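Local coordinates for transferrin binding protein B (Actinobacillus suis, PDB 3PQU) that probably captures host transferrin at the bacterial outer membrane as a surface lipoprotein, serving iron acquisition, at residues V170-D181 / K316-E327. Residues are numbered along the deposited sequence; the frame is centred on the assembly and turned at random.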
loop_
_atom_site.group_PDB
_atom_site.type_symbol
_atom_site.label_atom_id
_atom_site.label_comp_id
_atom_site.label_asym_id
_atom_site.label_seq_id
_atom_site.Cartn_x
_atom_site.Cartn_y
_atom_site.Cartn_z
ATOM N N VAL A 170 19.682 5.089 -3.979
ATOM C CA VAL A 170 18.758 5.691 -4.934
ATOM C C VAL A 170 18.155 6.926 -4.278
ATOM O O VAL A 170 17.604 6.838 -3.175
ATOM C CB VAL A 170 17.638 4.717 -5.340
ATOM C CG1 VAL A 170 16.676 5.391 -6.329
ATOM C CG2 VAL A 170 18.234 3.434 -5.943
ATOM N N THR A 171 18.264 8.071 -4.950
ATOM C CA THR A 171 17.798 9.348 -4.403
ATOM C C THR A 171 16.380 9.668 -4.855
ATOM O O THR A 171 16.065 9.516 -6.035
ATOM C CB THR A 171 18.729 10.514 -4.818
ATOM O OG1 THR A 171 19.989 10.342 -4.179
ATOM C CG2 THR A 171 18.141 11.871 -4.379
ATOM N N TYR A 172 15.530 10.077 -3.910
ATOM C CA TYR A 172 14.170 10.548 -4.191
ATOM C C TYR A 172 14.096 11.978 -3.715
ATOM O O TYR A 172 14.645 12.295 -2.656
ATOM C CB TYR A 172 13.106 9.748 -3.412
ATOM C CG TYR A 172 12.959 8.305 -3.846
ATOM C CD1 TYR A 172 11.851 7.877 -4.567
ATOM C CD2 TYR A 172 13.941 7.375 -3.550
ATOM C CE1 TYR A 172 11.729 6.546 -4.972
ATOM C CE2 TYR A 172 13.827 6.053 -3.951
ATOM C CZ TYR A 172 12.732 5.643 -4.659
ATOM O OH TYR A 172 12.657 4.323 -5.050
ATOM N N LYS A 173 13.409 12.832 -4.472
ATOM C CA LYS A 173 13.215 14.227 -4.073
ATOM C C LYS A 173 11.746 14.614 -4.128
ATOM O O LYS A 173 11.008 14.153 -5.004
ATOM C CB LYS A 173 14.017 15.160 -4.978
ATOM C CG LYS A 173 15.521 14.972 -4.929
ATOM C CD LYS A 173 16.223 15.982 -5.847
ATOM C CE LYS A 173 17.679 16.159 -5.444
ATOM N NZ LYS A 173 18.362 17.174 -6.305
ATOM N N GLY A 174 11.324 15.474 -3.206
ATOM C CA GLY A 174 9.924 15.871 -3.132
ATOM C C GLY A 174 9.630 16.925 -2.067
ATOM O O GLY A 174 10.397 17.860 -1.848
ATOM N N THR A 175 8.511 16.758 -1.383
ATOM C CA THR A 175 8.065 17.744 -0.418
ATOM C C THR A 175 7.761 17.082 0.918
ATOM O O THR A 175 7.857 15.861 1.061
ATOM C CB THR A 175 6.756 18.424 -0.889
ATOM O OG1 THR A 175 5.749 17.424 -1.083
ATOM C CG2 THR A 175 6.972 19.205 -2.199
ATOM N N TRP A 176 7.415 17.910 1.897
ATOM C CA TRP A 176 6.764 17.436 3.114
ATOM C C TRP A 176 5.771 18.505 3.527
ATOM O O TRP A 176 5.820 19.620 3.014
ATOM C CB TRP A 176 7.774 17.104 4.239
ATOM C CG TRP A 176 8.599 18.262 4.736
ATOM C CD1 TRP A 176 9.575 18.960 4.039
ATOM C CD2 TRP A 176 8.573 18.826 6.052
ATOM N NE1 TRP A 176 10.131 19.929 4.851
ATOM C CE2 TRP A 176 9.537 19.864 6.087
ATOM C CE3 TRP A 176 7.850 18.531 7.217
ATOM C CZ2 TRP A 176 9.767 20.630 7.230
ATOM C CZ3 TRP A 176 8.085 19.289 8.358
ATOM C CH2 TRP A 176 9.036 20.330 8.352
ATOM N N ASP A 177 4.864 18.152 4.439
ATOM C CA ASP A 177 3.807 19.060 4.923
ATOM C C ASP A 177 3.402 18.635 6.335
ATOM O O ASP A 177 3.695 17.516 6.751
ATOM C CB ASP A 177 2.583 19.004 4.010
ATOM C CG ASP A 177 2.804 19.724 2.700
ATOM O OD1 ASP A 177 2.995 19.056 1.663
ATOM O OD2 ASP A 177 2.807 20.964 2.721
ATOM N N PHE A 178 2.732 19.519 7.070
ATOM C CA PHE A 178 2.463 19.254 8.481
ATOM C C PHE A 178 1.341 20.102 9.063
ATOM O O PHE A 178 1.006 21.152 8.526
ATOM C CB PHE A 178 3.744 19.516 9.295
ATOM C CG PHE A 178 4.228 20.965 9.225
ATOM C CD1 PHE A 178 3.733 21.920 10.112
ATOM C CD2 PHE A 178 5.146 21.364 8.259
ATOM C CE1 PHE A 178 4.137 23.270 10.055
ATOM C CE2 PHE A 178 5.588 22.709 8.206
ATOM C CZ PHE A 178 5.071 23.665 9.109
ATOM N N THR A 179 0.785 19.638 10.180
ATOM C CA THR A 179 -0.021 20.464 11.058
ATOM C C THR A 179 0.447 20.192 12.489
ATOM O O THR A 179 0.787 19.054 12.827
ATOM C CB THR A 179 -1.544 20.169 10.961
ATOM O OG1 THR A 179 -2.245 21.020 11.875
ATOM C CG2 THR A 179 -1.877 18.706 11.328
ATOM N N SER A 180 0.484 21.245 13.307
ATOM C CA SER A 180 0.718 21.130 14.739
ATOM C C SER A 180 -0.602 20.850 15.433
ATOM O O SER A 180 -1.642 20.719 14.782
ATOM C CB SER A 180 1.309 22.430 15.308
ATOM O OG SER A 180 0.358 23.504 15.299
ATOM N N ASP A 181 -0.562 20.754 16.765
ATOM C CA ASP A 181 -1.779 20.856 17.547
ATOM C C ASP A 181 -1.970 22.319 17.941
ATOM O O ASP A 181 -1.208 23.183 17.519
ATOM C CB ASP A 181 -1.735 19.956 18.802
ATOM C CG ASP A 181 -0.624 20.350 19.778
ATOM O OD1 ASP A 181 -0.664 19.892 20.948
ATOM O OD2 ASP A 181 0.289 21.097 19.363
ATOM N N LYS A 316 3.071 14.485 20.644
ATOM C CA LYS A 316 1.807 14.793 19.933
ATOM C C LYS A 316 1.664 16.259 19.447
ATOM O O LYS A 316 0.561 16.761 19.254
ATOM C CB LYS A 316 0.606 14.402 20.818
ATOM C CG LYS A 316 0.663 12.932 21.297
ATOM C CD LYS A 316 -0.581 12.565 22.091
ATOM C CE LYS A 316 -0.667 11.069 22.325
ATOM N NZ LYS A 316 0.644 10.512 22.751
ATOM N N SER A 317 2.787 16.932 19.243
ATOM C CA SER A 317 2.778 18.324 18.823
ATOM C C SER A 317 2.598 18.471 17.317
ATOM O O SER A 317 2.318 19.564 16.849
ATOM C CB SER A 317 4.096 18.994 19.194
ATOM O OG SER A 317 5.192 18.305 18.591
ATOM N N LEU A 318 2.781 17.382 16.563
ATOM C CA LEU A 318 2.919 17.481 15.099
ATOM C C LEU A 318 2.554 16.209 14.331
ATOM O O LEU A 318 3.020 15.103 14.660
ATOM C CB LEU A 318 4.353 17.868 14.712
ATOM C CG LEU A 318 4.511 18.434 13.284
ATOM C CD1 LEU A 318 4.292 19.921 13.302
ATOM C CD2 LEU A 318 5.889 18.157 12.720
ATOM N N PHE A 319 1.734 16.387 13.299
ATOM C CA PHE A 319 1.476 15.338 12.306
ATOM C C PHE A 319 2.075 15.830 10.986
ATOM O O PHE A 319 1.743 16.926 10.536
ATOM C CB PHE A 319 -0.046 15.053 12.163
ATOM C CG PHE A 319 -0.392 14.082 11.026
ATOM C CD1 PHE A 319 -0.069 12.732 11.118
ATOM C CD2 PHE A 319 -0.995 14.544 9.862
ATOM C CE1 PHE A 319 -0.356 11.850 10.075
ATOM C CE2 PHE A 319 -1.302 13.668 8.808
ATOM C CZ PHE A 319 -0.972 12.319 8.920
ATOM N N ALA A 320 2.964 15.030 10.387
ATOM C CA ALA A 320 3.679 15.399 9.164
ATOM C C ALA A 320 3.508 14.321 8.092
ATOM O O ALA A 320 3.383 13.147 8.422
ATOM C CB ALA A 320 5.160 15.600 9.442
ATOM N N VAL A 321 3.496 14.739 6.822
ATOM C CA VAL A 321 3.499 13.807 5.703
ATOM C C VAL A 321 4.638 14.206 4.744
ATOM O O VAL A 321 5.176 15.293 4.850
ATOM C CB VAL A 321 2.149 13.796 4.962
ATOM C CG1 VAL A 321 1.015 13.429 5.913
ATOM C CG2 VAL A 321 1.875 15.159 4.288
ATOM N N PHE A 322 5.003 13.318 3.828
ATOM C CA PHE A 322 6.057 13.597 2.857
ATOM C C PHE A 322 5.849 12.701 1.637
ATOM O O PHE A 322 5.175 11.677 1.726
ATOM C CB PHE A 322 7.466 13.385 3.461
ATOM C CG PHE A 322 7.651 12.031 4.134
ATOM C CD1 PHE A 322 8.070 10.905 3.398
ATOM C CD2 PHE A 322 7.424 11.889 5.501
ATOM C CE1 PHE A 322 8.234 9.682 4.016
ATOM C CE2 PHE A 322 7.593 10.655 6.139
ATOM C CZ PHE A 322 7.993 9.552 5.402
ATOM N N ALA A 323 6.391 13.125 0.496
ATOM C CA ALA A 323 6.229 12.414 -0.763
ATOM C C ALA A 323 7.400 12.806 -1.636
ATOM O O ALA A 323 7.828 13.950 -1.611
ATOM C CB ALA A 323 4.915 12.802 -1.451
ATOM N N ALA A 324 7.917 11.864 -2.408
ATOM C CA ALA A 324 9.096 12.147 -3.219
ATOM C C ALA A 324 9.189 11.150 -4.383
ATOM O O ALA A 324 8.601 10.063 -4.334
ATOM C CB ALA A 324 10.356 12.067 -2.333
ATOM N N LYS A 325 9.917 11.516 -5.428
ATOM C CA LYS A 325 10.097 10.602 -6.544
ATOM C C LYS A 325 11.554 10.522 -6.934
ATOM O O LYS A 325 12.319 11.441 -6.676
ATOM C CB LYS A 325 9.248 11.003 -7.747
ATOM C CG LYS A 325 9.665 12.259 -8.446
ATOM C CD LYS A 325 8.922 12.384 -9.769
ATOM C CE LYS A 325 9.087 13.787 -10.347
ATOM N NZ LYS A 325 8.283 14.023 -11.593
ATOM N N SER A 326 11.937 9.406 -7.540
ATOM C CA SER A 326 13.304 9.234 -7.963
ATOM C C SER A 326 13.368 9.648 -9.409
ATOM O O SER A 326 12.336 9.762 -10.080
ATOM C CB SER A 326 13.745 7.780 -7.819
ATOM O OG SER A 326 13.024 6.943 -8.703
ATOM N N GLU A 327 14.580 9.914 -9.870
ATOM C CA GLU A 327 14.792 10.061 -11.290
ATOM C C GLU A 327 14.768 8.636 -11.802
ATOM O O GLU A 327 15.200 7.706 -11.128
ATOM C CB GLU A 327 16.082 10.811 -11.620
ATOM C CG GLU A 327 17.366 10.101 -11.248
ATOM C CD GLU A 327 18.581 11.015 -11.379
ATOM O OE1 GLU A 327 18.397 12.251 -11.405
ATOM O OE2 GLU A 327 19.717 10.498 -11.450
HETATM O O HOH W 1 17.174 8.953 -8.427
HETATM O O HOH W 2 16.665 11.843 -8.012
HETATM O O HOH W 3 -1.684 17.248 20.853
#
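Y172 lays its ring across the next strand so that CB of S326 sits over one face, a CH-pi contact 3.8 Å from the ring centroid, while the carbonyl of A324 lies at the ring edge. CG of Y172, anti to its carbonyl carbon (chi1 -68°), puts the ring beside S326; its CB, set by the backbone, rests on the A324 methyl, 3.8 Å from CB to CB. W176, F178 and F322 share this face; CB of W176 meets CB of F322 at 3.8 Å, but both rings then lead away from the opposing strand. CD1 of the F178 ring touches CD1 of L318 at 3.8 Å, the two side chains crossing at a slant, and the small A320 packs its CB against CB of F178. On the other face, CG2 of T179 approaches the edge of the F319 ring, and CB of D177 meets CG2 of V321 at 3.9 Å. Paired backbone bonds from K173–K325 to T179–F319 fix this antiparallel register, with V321 N to D177 O at 2.8 Å; G174 brings its CA to 3.8 Å from CA of A324. The buried D177 carboxylate is held by S204 and a salt bridge to R116, and the hydroxyl of Y172 bonds to A304 O. This pairing joins the first and last long strands of the N-lobe barrel, closing it between strands 229-236 and 306-312, while strand 121-128 packs against D177 and A323.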